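Local coordinates for cell wall surface anchor family protein (Jo),Cell wall surface anchor family protein (In) (Streptococcus pneumoniae, PDB 5MKC) that is an engineered fusion of two pilus-adhesin fragments that associate autocatalytically by forming a covalent isopeptide bond, a tool for welding proteins together, at residues Q32-D37 with N49-E54; I108-G113 with K169-T174; T132-D137 with K183-Y188. One frame throughout, in Å; residues are numbered along the deposited sequence. Where two conformers were deposited one is given.

Contact 1: residues Q32-D37 with N49-E54; sequences QIIKVD and NPNPYE. With SO4 (sulfate ion), chain I.
Ile-34 and Asn-49 face each other as an antiparallel hydrogen-bonded pair in the Jo part of the fusion, and the polar side of the contact is mostly backbone. Ile-34 N gives its proton to Asn-49 O at 2.8 Å, and Asn-49 N answers with a nearly straight bond to Ile-34 O, also 2.8 Å, lying in the carbonyl plane. Two residues on, Asn-51 N reaches Gln-32 O at 2.8 Å from above the plane of the Gln-32 carbonyl. The same carbonyl oxygen meets CA of Pro-50 at 3.3 Å in a CA-H...O contact. Proline suits this place: it stands opposite Ile-33 in a non-hydrogen-bonded pair, where its missing N-H costs no bond to this partner strand. Water 1 joins Gln-32 N to Asn-51 O.

Aliphatic branches pack on the two asparagine amides. With chi1 at 68°, CG1 of Ile-34 stands between its backbone N and carbonyl carbon, which carries CD1 across to CG of Asn-51, 3.8 Å away. Val-36 CG2 presses on Asn-49 ND2 at 3.6 Å, while OD1 of this amide accepts a bond from Ile-66 N in strand 60-69.

At the margin Lys-35 NZ makes a weak bond to a sulfate, probably from the crystallisation liquor, which Gly-38 N and Glu-40 N also hold. Backbone bonds carry the pairing; side chains give it a buried face (Ile-33, Pro-50) and an exposed one (Ile-34, Asn-51).

Contact 2: residues I108-G113 with K169-T174; sequences ITDPMG and KRIRVT
Met-112 lays its terminal methyl against the end of Ile-171, CE to CD1 at 3.9 Å. Its chain bends at chi2 (-55°) and again at the sulfur, folding the thioether back over the neighbouring strand. On this buried face Ile-108 also meets Val-173, CB to CB at 4.1 Å, two branched side chains well suited to extended backbone. Asp-110 shares the face: its OD2 is hydrogen-bonded to the Tyr-188 hydroxyl in the opposing sheet, and OD1 makes a weak bond to Thr-208 OG1.

The other face is more open. Arg-170 runs its aliphatic part past Pro-111 and sets CD beside CG2 of Thr-109, 3.9 Å away, so methylenes do most of the packing, the guanidinium lying oblique to that methyl.

Five backbone bonds close the antiparallel ladder. Asp-110 N lies 2.8 Å from Ile-171 O, nearly in line with its C=O, whereas Ile-171 N sits well above the Asp-110 carbonyl plane. Met-112 N ends the series on Lys-169 O at 2.9 Å.

In the five-stranded sheet of this Ig-like In domain, strand 103-111 is central, flanked by strands 170-178 and 209-211; strand 161-165 lies beyond 170-178, and strands 183-192 and 76-89 pack across the buried face.

Contact 3: residues T132-D137 with K183-Y188; sequences TLTAND and KVTLTY
Leu-133 pushes CD1 into the hollow between Val-184 and Leu-186, touching Val-184 CG1 at 3.7 Å and Leu-186 CB at 3.9 Å. Its own partner in the ladder is Leu-186, in a non-hydrogen-bonded pair, but CG lies anti to the backbone N (chi1 -170°) and the branch then leans diagonally toward the valine. The next bump is small: Ala-135 sets CB 4.0 Å from CG2 of Val-184. Each valine branch thus has a neighbour, CG1 the leucine and CG2 the alanine.

This buried face is one inner wall of the Ig-like beta sandwich of the In part. Val-184 leans on Leu-176 and Leu-178 of strand 170-178 in the facing sheet, and Leu-157 from a loop packs against both Leu-133 and Val-184. Branched aliphatic residues fit such a wall, filling the space between sheets without polar groups to satisfy.

The outer face is lined with threonines, whose beta-branch suits extended backbone and whose hydroxyl can bond a neighbouring threonine or water. OG1 of Thr-132 and OG1 of Thr-187 meet at 2.6 Å, a short hydrogen bond in which either could donate. Beside them water 3 occupies the notch between Thr-132 and Thr-134, bonded to both OG1 atoms and donating to Thr-185 O; that carbonyl also accepts Thr-134 N, in its plane.

At the strand end Asn-136 curls across the backbone of Lys-183. Its N bonds to Lys-183 O at 3.0 Å, while its OD1 takes Lys-183 N at 3.1 Å from well above the amide plane. ND2 turns to Asp-181 O in the turn before strand 183-192.

In the fold
Contact 1 lies in the Jo part, with its centre about 21 Å from that of contact 2 and 20 Å from that of contact 3. Along the chain it closes before the others open, whereas the segments of contacts 2 and 3 alternate, all within the Ig-like In domain. Those two, with centres 15 Å apart, pair strands in facing sheets: strands 170-178 and 183-192 are consecutive in the chain, and Val-173 packs on Leu-186 between them. The Jo strands 44-57, 60-69 and 76-89 run on in pairwise steps to strand 183-192, so strand 76-89 of Jo adds its edge to strand 183-192 of In, consistent with two fragments associating into one compact module.

Contact 1: residues Q32-D37 with N49-E54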
ATOM      1  N   GLN A  32       5.277 -15.493   5.397  1.00 38.62           N
ATOM      2  CA  GLN A  32       4.860 -15.671   6.772  1.00 36.05           C
ATOM      3  C   GLN A  32       4.124 -14.428   7.240  1.00 36.19           C
ATOM      4  O   GLN A  32       4.375 -13.329   6.732  1.00 34.31           O
ATOM      5  CB  GLN A  32       6.081 -15.916   7.664  1.00 42.25           C
ATOM      6  CG  GLN A  32       6.977 -17.061   7.190  1.00 43.37           C
ATOM      7  CD  GLN A  32       6.209 -18.378   6.950  1.00 47.31           C
ATOM      8  OE1 GLN A  32       6.140 -18.894   5.793  1.00 44.70           O
ATOM      9  NE2 GLN A  32       5.591 -18.899   8.018  1.00 48.32           N
ATOM     10  N   ILE A  33       3.203 -14.596   8.185  1.00 37.71           N
ATOM     11  CA  ILE A  33       2.554 -13.446   8.815  1.00 40.05           C
ATOM     12  C   ILE A  33       2.614 -13.583  10.315  1.00 39.71           C
ATOM     13  O   ILE A  33       2.525 -14.674  10.813  1.00 50.09           O
ATOM     14  CB  ILE A  33       1.089 -13.242   8.384  1.00 43.19           C
ATOM     15  CG1 ILE A  33       0.246 -14.457   8.733  1.00 47.71           C
ATOM     16  CG2 ILE A  33       0.985 -12.915   6.905  1.00 41.34           C
ATOM     17  CD1 ILE A  33      -1.112 -14.418   8.075  1.00 50.35           C
ATOM     18  N   ILE A  34       2.778 -12.462  11.015  1.00 41.98           N
ATOM     19  CA  ILE A  34       2.961 -12.456  12.466  1.00 47.35           C
ATOM     20  C   ILE A  34       2.245 -11.283  13.144  1.00 43.59           C
ATOM     21  O   ILE A  34       1.794 -10.360  12.484  1.00 38.54           O
ATOM     22  CB  ILE A  34       4.447 -12.403  12.841  1.00 48.76           C
ATOM     23  CG1 ILE A  34       5.035 -11.044  12.445  1.00 53.47           C
ATOM     24  CG2 ILE A  34       5.193 -13.572  12.193  1.00 54.07           C
ATOM     25  CD1 ILE A  34       6.392 -10.783  13.055  1.00 58.01           C
ATOM     26  N   LYS A  35       2.151 -11.362  14.463  1.00 39.82           N
ATOM     27  CA  LYS A  35       1.426 -10.428  15.296  1.00 43.46           C
ATOM     28  C   LYS A  35       1.906  -9.028  15.032  1.00 45.61           C
ATOM     29  O   LYS A  35       3.106  -8.803  14.873  1.00 50.73           O
ATOM     30  CB  LYS A  35       1.631 -10.773  16.772  1.00 51.34           C
ATOM     31  CG  LYS A  35       1.469  -9.614  17.747  1.00 65.41           C
ATOM     32  CD  LYS A  35       0.780 -10.017  19.058  1.00 81.37           C
ATOM     33  CE  LYS A  35       1.730 -10.011  20.245  1.00 87.89           C
ATOM     34  NZ  LYS A  35       1.639  -8.761  21.046  1.00 86.60           N
ATOM     35  N   VAL A  36       0.949  -8.106  14.964  1.00 44.46           N
ATOM     36  CA  VAL A  36       1.207  -6.678  14.881  1.00 50.02           C
ATOM     37  C   VAL A  36       1.321  -6.089  16.278  1.00 52.47           C
ATOM     38  O   VAL A  36       0.483  -6.360  17.146  1.00 51.71           O
ATOM     39  CB  VAL A  36       0.043  -5.978  14.146  1.00 46.87           C
ATOM     40  CG1 VAL A  36       0.160  -4.484  14.271  1.00 48.54           C
ATOM     41  CG2 VAL A  36       0.009  -6.417  12.676  1.00 49.27           C
ATOM     42  N   ASP A  37       2.362  -5.291  16.492  1.00 52.94           N
ATOM     43  CA  ASP A  37       2.535  -4.688  17.797  0.50 56.17           C
ATOM     44  C   ASP A  37       1.382  -3.693  18.061  1.00 54.52           C
ATOM     45  O   ASP A  37       0.951  -2.942  17.193  1.00 46.06           O
ATOM     46  CB  ASP A  37       3.940  -4.084  17.953  0.50 62.11           C
ATOM     47  CG  ASP A  37       5.001  -5.128  18.406  0.50 57.86           C
ATOM     48  OD1 ASP A  37       4.721  -6.350  18.520  0.50 53.77           O
ATOM     49  OD2 ASP A  37       6.146  -4.706  18.654  0.50 56.60           O
ATOM     50  N   ASN A  49       0.771  -9.038  10.245  1.00 35.69           N
ATOM     51  CA  ASN A  49       1.535  -8.414   9.164  1.00 34.75           C
ATOM     52  C   ASN A  49       2.434  -9.458   8.505  1.00 38.87           C
ATOM     53  O   ASN A  49       2.924 -10.374   9.174  1.00 41.25           O
ATOM     54  CB  ASN A  49       2.468  -7.344   9.718  1.00 32.32           C
ATOM     55  CG  ASN A  49       1.907  -5.941   9.594  1.00 33.57           C
ATOM     56  OD1 ASN A  49       1.039  -5.659   8.780  1.00 34.27           O
ATOM     57  ND2 ASN A  49       2.433  -5.041  10.396  1.00 32.10           N
ATOM     58  N   PRO A  50       2.697  -9.296   7.207  1.00 35.51           N
ATOM     59  CA  PRO A  50       3.695 -10.100   6.548  1.00 38.86           C
ATOM     60  C   PRO A  50       5.050  -9.925   7.226  1.00 34.73           C
ATOM     61  O   PRO A  50       5.335  -8.849   7.729  1.00 37.37           O
ATOM     62  CB  PRO A  50       3.747  -9.520   5.121  1.00 40.98           C
ATOM     63  CG  PRO A  50       2.606  -8.600   4.991  1.00 37.93           C
ATOM     64  CD  PRO A  50       2.158  -8.225   6.349  1.00 37.36           C
ATOM     65  N   ASN A  51       5.865 -10.970   7.222  1.00 35.55           N
ATOM     66  CA  ASN A  51       7.172 -10.967   7.880  1.00 37.66           C
ATOM     67  C   ASN A  51       8.181 -11.720   7.022  1.00 40.36           C
ATOM     68  O   ASN A  51       8.221 -12.947   7.044  1.00 43.87           O
ATOM     69  CB  ASN A  51       7.068 -11.641   9.236  1.00 41.29           C
ATOM     70  CG  ASN A  51       8.390 -11.716   9.958  1.00 44.16           C
ATOM     71  OD1 ASN A  51       8.758 -12.758  10.489  1.00 47.17           O
ATOM     72  ND2 ASN A  51       9.093 -10.619   9.998  1.00 44.79           N
ATOM     73  N   PRO A  52       9.010 -10.986   6.270  1.00 39.61           N
ATOM     74  CA  PRO A  52       9.134  -9.530   6.270  1.00 35.14           C
ATOM     75  C   PRO A  52       8.004  -8.872   5.481  1.00 34.10           C
ATOM     76  O   PRO A  52       7.361  -9.537   4.695  1.00 37.85           O
ATOM     77  CB  PRO A  52      10.473  -9.295   5.557  1.00 39.96           C
ATOM     78  CG  PRO A  52      10.660 -10.494   4.667  1.00 37.88           C
ATOM     79  CD  PRO A  52       9.968 -11.640   5.346  1.00 41.68           C
ATOM     80  N   TYR A  53       7.775  -7.573   5.690  1.00 34.84           N
ATOM     81  CA  TYR A  53       6.722  -6.864   4.971  1.00 34.82           C
ATOM     82  C   TYR A  53       7.263  -6.221   3.687  1.00 33.16           C
ATOM     83  O   TYR A  53       6.491  -5.782   2.844  1.00 32.05           O
ATOM     84  CB  TYR A  53       5.983  -5.849   5.883  1.00 36.85           C
ATOM     85  CG  TYR A  53       6.783  -4.638   6.281  1.00 38.01           C
ATOM     86  CD1 TYR A  53       6.745  -3.458   5.505  1.00 38.25           C
ATOM     87  CD2 TYR A  53       7.578  -4.636   7.429  1.00 41.14           C
ATOM     88  CE1 TYR A  53       7.483  -2.335   5.855  1.00 38.91           C
ATOM     89  CE2 TYR A  53       8.343  -3.523   7.762  1.00 37.32           C
ATOM     90  CZ  TYR A  53       8.277  -2.375   6.984  1.00 40.18           C
ATOM     91  OH  TYR A  53       9.023  -1.267   7.340  1.00 44.58           O
ATOM     92  N   GLU A  54       8.577  -6.240   3.520  1.00 36.45           N
ATOM     93  CA  GLU A  54       9.236  -5.845   2.269  1.00 36.71           C
ATOM     94  C   GLU A  54       9.491  -7.072   1.396  1.00 38.98           C
ATOM     95  O   GLU A  54       9.898  -8.132   1.886  1.00 36.51           O
ATOM     96  CB  GLU A  54      10.590  -5.205   2.559  1.00 44.96           C
ATOM     97  CG  GLU A  54      10.517  -3.732   2.921  1.00 63.29           C
ATOM     98  CD  GLU A  54      11.868  -3.049   3.088  1.00 72.16           C
ATOM     99  OE1 GLU A  54      12.916  -3.651   2.754  1.00 73.48           O
ATOM    100  OE2 GLU A  54      11.860  -1.895   3.571  1.00 72.39           O
TER
HETATM  101  S   SO4 I 803       1.016  -5.712  22.215  1.00 75.41           S
HETATM  102  O1  SO4 I 803       1.036  -7.090  22.755  1.00 72.40           O
HETATM  103  O2  SO4 I 803      -0.387  -5.252  22.048  1.00 80.17           O
HETATM  104  O3  SO4 I 803       1.709  -4.778  23.132  1.00 85.07           O
HETATM  105  O4  SO4 I 803       1.726  -5.714  20.913  1.00103.86           O
HETATM  106  O   HOH W   1       8.061 -14.592   4.692  1.00 39.89           O

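Contact 2: residues I108-G113 with K169-T174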
ATOM      1  N   ILE A 108       0.267   1.382  -9.035  1.00 37.07           N
ATOM      2  CA  ILE A 108      -0.191   0.558  -7.914  1.00 34.60           C
ATOM      3  C   ILE A 108      -1.704   0.447  -7.946  1.00 35.20           C
ATOM      4  O   ILE A 108      -2.400   1.463  -8.097  1.00 38.30           O
ATOM      5  CB  ILE A 108       0.212   1.164  -6.566  1.00 36.11           C
ATOM      6  CG1 ILE A 108       1.745   1.201  -6.447  1.00 37.59           C
ATOM      7  CG2 ILE A 108      -0.333   0.303  -5.416  1.00 32.85           C
ATOM      8  CD1 ILE A 108       2.275   1.978  -5.268  1.00 39.50           C
ATOM      9  N   THR A 109      -2.202  -0.778  -7.837  1.00 34.74           N
ATOM     10  CA  THR A 109      -3.637  -1.040  -7.738  1.00 37.24           C
ATOM     11  C   THR A 109      -3.932  -1.709  -6.384  1.00 34.94           C
ATOM     12  O   THR A 109      -3.402  -2.756  -6.091  1.00 36.38           O
ATOM     13  CB  THR A 109      -4.083  -1.940  -8.881  1.00 40.93           C
ATOM     14  OG1 THR A 109      -3.719  -1.332 -10.116  1.00 45.17           O
ATOM     15  CG2 THR A 109      -5.560  -2.120  -8.885  1.00 42.03           C
ATOM     16  N   ASP A 110      -4.734  -1.054  -5.560  1.00 35.40           N
ATOM     17  CA  ASP A 110      -4.958  -1.442  -4.168  1.00 35.17           C
ATOM     18  C   ASP A 110      -6.462  -1.437  -3.834  1.00 33.30           C
ATOM     19  O   ASP A 110      -6.973  -0.459  -3.313  1.00 33.76           O
ATOM     20  CB  ASP A 110      -4.208  -0.451  -3.268  1.00 36.57           C
ATOM     21  CG  ASP A 110      -4.295  -0.779  -1.799  1.00 41.12           C
ATOM     22  OD1 ASP A 110      -4.749  -1.890  -1.467  1.00 39.03           O
ATOM     23  OD2 ASP A 110      -3.847   0.077  -0.977  1.00 39.92           O
ATOM     24  N   PRO A 111      -7.165  -2.535  -4.137  1.00 31.22           N
ATOM     25  CA  PRO A 111      -8.539  -2.740  -3.699  1.00 34.59           C
ATOM     26  C   PRO A 111      -8.653  -2.942  -2.207  1.00 34.07           C
ATOM     27  O   PRO A 111      -7.848  -3.681  -1.611  1.00 36.37           O
ATOM     28  CB  PRO A 111      -8.951  -4.049  -4.385  1.00 36.05           C
ATOM     29  CG  PRO A 111      -7.785  -4.513  -5.194  1.00 35.39           C
ATOM     30  CD  PRO A 111      -6.584  -3.764  -4.716  1.00 32.49           C
ATOM     31  N   MET A 112      -9.628  -2.282  -1.592  1.00 34.69           N
ATOM     32  CA  MET A 112      -9.937  -2.600  -0.201  1.00 35.03           C
ATOM     33  C   MET A 112     -10.396  -4.052  -0.135  1.00 34.22           C
ATOM     34  O   MET A 112     -11.021  -4.558  -1.062  1.00 36.39           O
ATOM     35  CB  MET A 112     -11.019  -1.684   0.367  1.00 37.61           C
ATOM     36  CG  MET A 112     -10.633  -0.227   0.499  1.00 38.20           C
ATOM     37  SD  MET A 112      -9.128   0.054   1.446  1.00 40.66           S
ATOM     38  CE  MET A 112      -7.948   0.206   0.100  1.00 40.86           C
ATOM     39  N   GLY A 113     -10.061  -4.726   0.953  1.00 34.58           N
ATOM     40  CA  GLY A 113     -10.566  -6.087   1.168  1.00 36.65           C
ATOM     41  C   GLY A 113     -12.053  -6.097   1.424  1.00 37.39           C
ATOM     42  O   GLY A 113     -12.653  -5.066   1.744  1.00 33.09           O
ATOM     43  N   LYS A 169     -14.293   0.674  -4.713  1.00 44.16           N
ATOM     44  CA  LYS A 169     -13.537   0.669  -3.480  1.00 42.19           C
ATOM     45  C   LYS A 169     -12.075   0.317  -3.674  1.00 40.46           C
ATOM     46  O   LYS A 169     -11.540  -0.614  -3.039  1.00 40.24           O
ATOM     47  CB  LYS A 169     -14.181  -0.252  -2.458  1.00 48.12           C
ATOM     48  CG  LYS A 169     -15.554   0.214  -2.031  1.00 52.43           C
ATOM     49  CD  LYS A 169     -16.190  -0.764  -1.051  1.00 52.54           C
ATOM     50  CE  LYS A 169     -17.584  -0.316  -0.669  1.00 63.39           C
ATOM     51  NZ  LYS A 169     -18.514  -1.480  -0.548  1.00 73.97           N
ATOM     52  N   ARG A 170     -11.421   1.096  -4.533  1.00 39.20           N
ATOM     53  CA  ARG A 170     -10.092   0.727  -4.978  1.00 41.62           C
ATOM     54  C   ARG A 170      -9.232   1.975  -5.166  1.00 36.87           C
ATOM     55  O   ARG A 170      -9.637   2.918  -5.845  1.00 38.08           O
ATOM     56  CB  ARG A 170     -10.248  -0.004  -6.291  1.00 47.74           C
ATOM     57  CG  ARG A 170      -8.965  -0.463  -6.901  1.00 61.84           C
ATOM     58  CD  ARG A 170      -9.284  -1.318  -8.119  1.00 72.52           C
ATOM     59  NE  ARG A 170      -9.488  -0.448  -9.261  1.00 88.04           N
ATOM     60  CZ  ARG A 170     -10.240  -0.752 -10.305  1.00 92.59           C
ATOM     61  NH1 ARG A 170     -10.872  -1.917 -10.350  1.00 94.79           N
ATOM     62  NH2 ARG A 170     -10.376   0.124 -11.287  1.00 89.61           N
ATOM     63  N   ILE A 171      -8.067   1.989  -4.543  1.00 38.57           N
ATOM     64  CA  ILE A 171      -7.118   3.070  -4.727  1.00 37.56           C
ATOM     65  C   ILE A 171      -6.181   2.694  -5.868  1.00 37.40           C
ATOM     66  O   ILE A 171      -5.785   1.528  -5.987  1.00 39.53           O
ATOM     67  CB  ILE A 171      -6.256   3.278  -3.461  1.00 36.72           C
ATOM     68  CG1 ILE A 171      -7.101   3.679  -2.287  1.00 34.18           C
ATOM     69  CG2 ILE A 171      -5.179   4.340  -3.719  1.00 34.16           C
ATOM     70  CD1 ILE A 171      -6.329   3.559  -0.974  1.00 37.07           C
ATOM     71  N   ARG A 172      -5.830   3.671  -6.695  1.00 35.26           N
ATOM     72  CA  ARG A 172      -4.762   3.506  -7.684  1.00 38.14           C
ATOM     73  C   ARG A 172      -3.795   4.664  -7.583  1.00 37.92           C
ATOM     74  O   ARG A 172      -4.194   5.806  -7.386  1.00 40.88           O
ATOM     75  CB  ARG A 172      -5.305   3.417  -9.115  1.00 40.28           C
ATOM     76  CG  ARG A 172      -6.161   2.179  -9.352  1.00 53.89           C
ATOM     77  CD  ARG A 172      -7.015   2.289 -10.609  1.00 59.01           C
ATOM     78  NE  ARG A 172      -6.127   2.144 -11.744  1.00 75.42           N
ATOM     79  CZ  ARG A 172      -5.959   3.060 -12.694  1.00 80.29           C
ATOM     80  NH1 ARG A 172      -6.682   4.179 -12.695  1.00 70.74           N
ATOM     81  NH2 ARG A 172      -5.070   2.837 -13.657  1.00 63.81           N
ATOM     82  N   VAL A 173      -2.509   4.371  -7.704  1.00 36.96           N
ATOM     83  CA  VAL A 173      -1.505   5.403  -7.783  1.00 34.72           C
ATOM     84  C   VAL A 173      -0.871   5.263  -9.155  1.00 35.71           C
ATOM     85  O   VAL A 173      -0.319   4.205  -9.495  1.00 36.97           O
ATOM     86  CB  VAL A 173      -0.437   5.216  -6.669  1.00 34.69           C
ATOM     87  CG1 VAL A 173       0.593   6.341  -6.687  1.00 35.91           C
ATOM     88  CG2 VAL A 173      -1.073   5.103  -5.306  1.00 34.99           C
ATOM     89  N   THR A 174      -0.930   6.306  -9.949  1.00 32.39           N
ATOM     90  CA  THR A 174      -0.339   6.262 -11.282  1.00 30.45           C
ATOM     91  C   THR A 174       0.825   7.228 -11.349  1.00 34.22           C
ATOM     92  O   THR A 174       0.929   8.100 -10.501  1.00 39.82           O
ATOM     93  CB  THR A 174      -1.360   6.666 -12.381  1.00 33.98           C
ATOM     94  OG1 THR A 174      -1.808   8.011 -12.177  1.00 34.02           O
ATOM     95  CG2 THR A 174      -2.552   5.747 -12.366  1.00 38.69           C
TER
HETATM   96  O   HOH W   2     -12.377  -3.309  -3.055  1.00 43.97           O

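Contact 3: residues T132-D137 with K183-Y188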
ATOM      1  N   THR A 132      -1.470  10.147   2.716  1.00 36.55           N
ATOM      2  CA  THR A 132      -0.238  10.842   2.374  1.00 37.40           C
ATOM      3  C   THR A 132       0.485  10.091   1.274  1.00 36.26           C
ATOM      4  O   THR A 132       0.505   8.867   1.254  1.00 34.19           O
ATOM      5  CB  THR A 132       0.728  11.065   3.601  1.00 35.74           C
ATOM      6  OG1 THR A 132       1.306   9.824   4.037  1.00 36.21           O
ATOM      7  CG2 THR A 132      -0.039  11.688   4.766  1.00 36.28           C
ATOM      8  N   LEU A 133       1.058  10.841   0.342  1.00 36.05           N
ATOM      9  CA  LEU A 133       1.959  10.297  -0.666  1.00 36.24           C
ATOM     10  C   LEU A 133       3.195  11.180  -0.674  1.00 40.98           C
ATOM     11  O   LEU A 133       3.133  12.372  -1.016  1.00 35.25           O
ATOM     12  CB  LEU A 133       1.326  10.251  -2.057  1.00 37.12           C
ATOM     13  CG  LEU A 133       2.145   9.459  -3.105  1.00 40.48           C
ATOM     14  CD1 LEU A 133       2.040   7.964  -2.862  1.00 35.93           C
ATOM     15  CD2 LEU A 133       1.742   9.803  -4.533  1.00 40.52           C
ATOM     16  N   THR A 134       4.309  10.570  -0.260  1.00 35.27           N
ATOM     17  CA  THR A 134       5.552  11.252  -0.046  1.00 35.44           C
ATOM     18  C   THR A 134       6.669  10.453  -0.695  1.00 34.14           C
ATOM     19  O   THR A 134       6.511   9.267  -0.988  1.00 33.40           O
ATOM     20  CB  THR A 134       5.839  11.361   1.467  1.00 41.52           C
ATOM     21  OG1 THR A 134       5.851  10.051   2.058  1.00 39.17           O
ATOM     22  CG2 THR A 134       4.742  12.204   2.175  1.00 39.53           C
ATOM     23  N   ALA A 135       7.796  11.106  -0.947  1.00 35.60           N
ATOM     24  CA  ALA A 135       8.932  10.421  -1.558  1.00 34.02           C
ATOM     25  C   ALA A 135      10.247  10.852  -0.904  1.00 39.02           C
ATOM     26  O   ALA A 135      10.320  11.934  -0.292  1.00 38.15           O
ATOM     27  CB  ALA A 135       8.961  10.689  -3.053  1.00 33.14           C
ATOM     28  N   ASN A 136      11.297  10.030  -1.080  1.00 34.46           N
ATOM     29  CA  ASN A 136      12.489  10.195  -0.274  1.00 35.30           C
ATOM     30  C   ASN A 136      13.423  11.252  -0.841  1.00 35.90           C
ATOM     31  O   ASN A 136      14.519  11.447  -0.335  1.00 34.12           O
ATOM     32  CB  ASN A 136      13.227   8.868  -0.051  1.00 37.67           C
ATOM     33  CG  ASN A 136      13.948   8.356  -1.292  1.00 36.51           C
ATOM     34  OD1 ASN A 136      13.618   8.692  -2.428  1.00 34.62           O
ATOM     35  ND2 ASN A 136      14.949   7.519  -1.068  1.00 42.27           N
ATOM     36  N   ASP A 137      12.980  11.953  -1.871  1.00 39.63           N
ATOM     37  CA  ASP A 137      13.676  13.154  -2.331  1.00 40.60           C
ATOM     38  C   ASP A 137      13.100  14.395  -1.673  1.00 40.12           C
ATOM     39  O   ASP A 137      13.511  15.517  -2.003  1.00 37.97           O
ATOM     40  CB  ASP A 137      13.614  13.286  -3.869  1.00 44.78           C
ATOM     41  CG  ASP A 137      12.218  13.569  -4.391  1.00 39.95           C
ATOM     42  OD1 ASP A 137      11.210  13.262  -3.692  1.00 41.64           O
ATOM     43  OD2 ASP A 137      12.134  14.054  -5.531  1.00 37.59           O
ATOM     44  N   LYS A 183      12.349   6.251  -3.787  1.00 35.53           N
ATOM     45  CA  LYS A 183      11.335   5.517  -3.031  1.00 37.31           C
ATOM     46  C   LYS A 183      10.113   6.379  -2.742  1.00 34.16           C
ATOM     47  O   LYS A 183      10.240   7.552  -2.412  1.00 36.02           O
ATOM     48  CB  LYS A 183      11.960   5.058  -1.718  1.00 38.00           C
ATOM     49  CG  LYS A 183      11.017   4.304  -0.789  1.00 41.99           C
ATOM     50  CD  LYS A 183      11.822   3.628   0.339  1.00 41.05           C
ATOM     51  CE  LYS A 183      10.867   2.868   1.258  1.00 43.51           C
ATOM     52  NZ  LYS A 183      11.560   2.207   2.377  1.00 45.04           N
ATOM     53  N   VAL A 184       8.939   5.780  -2.860  1.00 35.13           N
ATOM     54  CA  VAL A 184       7.674   6.458  -2.611  1.00 33.28           C
ATOM     55  C   VAL A 184       6.916   5.694  -1.533  1.00 35.89           C
ATOM     56  O   VAL A 184       6.950   4.475  -1.494  1.00 34.99           O
ATOM     57  CB  VAL A 184       6.851   6.448  -3.908  1.00 36.15           C
ATOM     58  CG1 VAL A 184       5.410   6.793  -3.663  1.00 40.32           C
ATOM     59  CG2 VAL A 184       7.466   7.457  -4.887  1.00 36.52           C
ATOM     60  N   THR A 185       6.192   6.421  -0.689  1.00 34.96           N
ATOM     61  CA  THR A 185       5.433   5.853   0.423  1.00 32.67           C
ATOM     62  C   THR A 185       3.998   6.395   0.401  1.00 33.08           C
ATOM     63  O   THR A 185       3.787   7.609   0.326  1.00 32.76           O
ATOM     64  CB  THR A 185       6.073   6.259   1.790  1.00 40.03           C
ATOM     65  OG1 THR A 185       7.439   5.780   1.888  1.00 32.02           O
ATOM     66  CG2 THR A 185       5.257   5.720   2.963  1.00 37.48           C
ATOM     67  N   LEU A 186       3.015   5.500   0.472  1.00 34.09           N
ATOM     68  CA  LEU A 186       1.600   5.861   0.583  1.00 30.38           C
ATOM     69  C   LEU A 186       1.069   5.414   1.942  1.00 32.92           C
ATOM     70  O   LEU A 186       1.317   4.282   2.347  1.00 33.92           O
ATOM     71  CB  LEU A 186       0.806   5.125  -0.495  1.00 29.72           C
ATOM     72  CG  LEU A 186      -0.719   5.183  -0.393  1.00 32.03           C
ATOM     73  CD1 LEU A 186      -1.255   6.544  -0.765  1.00 34.63           C
ATOM     74  CD2 LEU A 186      -1.330   4.118  -1.290  1.00 35.29           C
ATOM     75  N   THR A 187       0.295   6.268   2.621  1.00 30.34           N
ATOM     76  CA  THR A 187      -0.406   5.869   3.843  1.00 30.14           C
ATOM     77  C   THR A 187      -1.868   6.254   3.764  1.00 28.70           C
ATOM     78  O   THR A 187      -2.216   7.221   3.072  1.00 30.85           O
ATOM     79  CB  THR A 187       0.155   6.525   5.117  1.00 30.92           C
ATOM     80  OG1 THR A 187      -0.087   7.938   5.101  1.00 35.84           O
ATOM     81  CG2 THR A 187       1.662   6.266   5.278  1.00 31.14           C
ATOM     82  N   TYR A 188      -2.693   5.473   4.445  1.00 28.36           N
ATOM     83  CA  TYR A 188      -4.144   5.775   4.575  1.00 28.76           C
ATOM     84  C   TYR A 188      -4.694   4.958   5.752  1.00 33.26           C
ATOM     85  O   TYR A 188      -4.006   4.088   6.280  1.00 34.03           O
ATOM     86  CB  TYR A 188      -4.911   5.456   3.298  1.00 28.36           C
ATOM     87  CG  TYR A 188      -4.804   4.019   2.814  1.00 29.87           C
ATOM     88  CD1 TYR A 188      -5.638   3.025   3.291  1.00 32.16           C
ATOM     89  CD2 TYR A 188      -3.801   3.631   1.905  1.00 30.44           C
ATOM     90  CE1 TYR A 188      -5.515   1.707   2.867  1.00 34.97           C
ATOM     91  CE2 TYR A 188      -3.689   2.313   1.479  1.00 29.42           C
ATOM     92  CZ  TYR A 188      -4.550   1.347   1.971  1.00 29.82           C
ATOM     93  OH  TYR A 188      -4.461   0.014   1.573  1.00 36.41           O
TER
HETATM   94  O   HOH W   3       3.479   8.803   2.769  1.00 36.70           O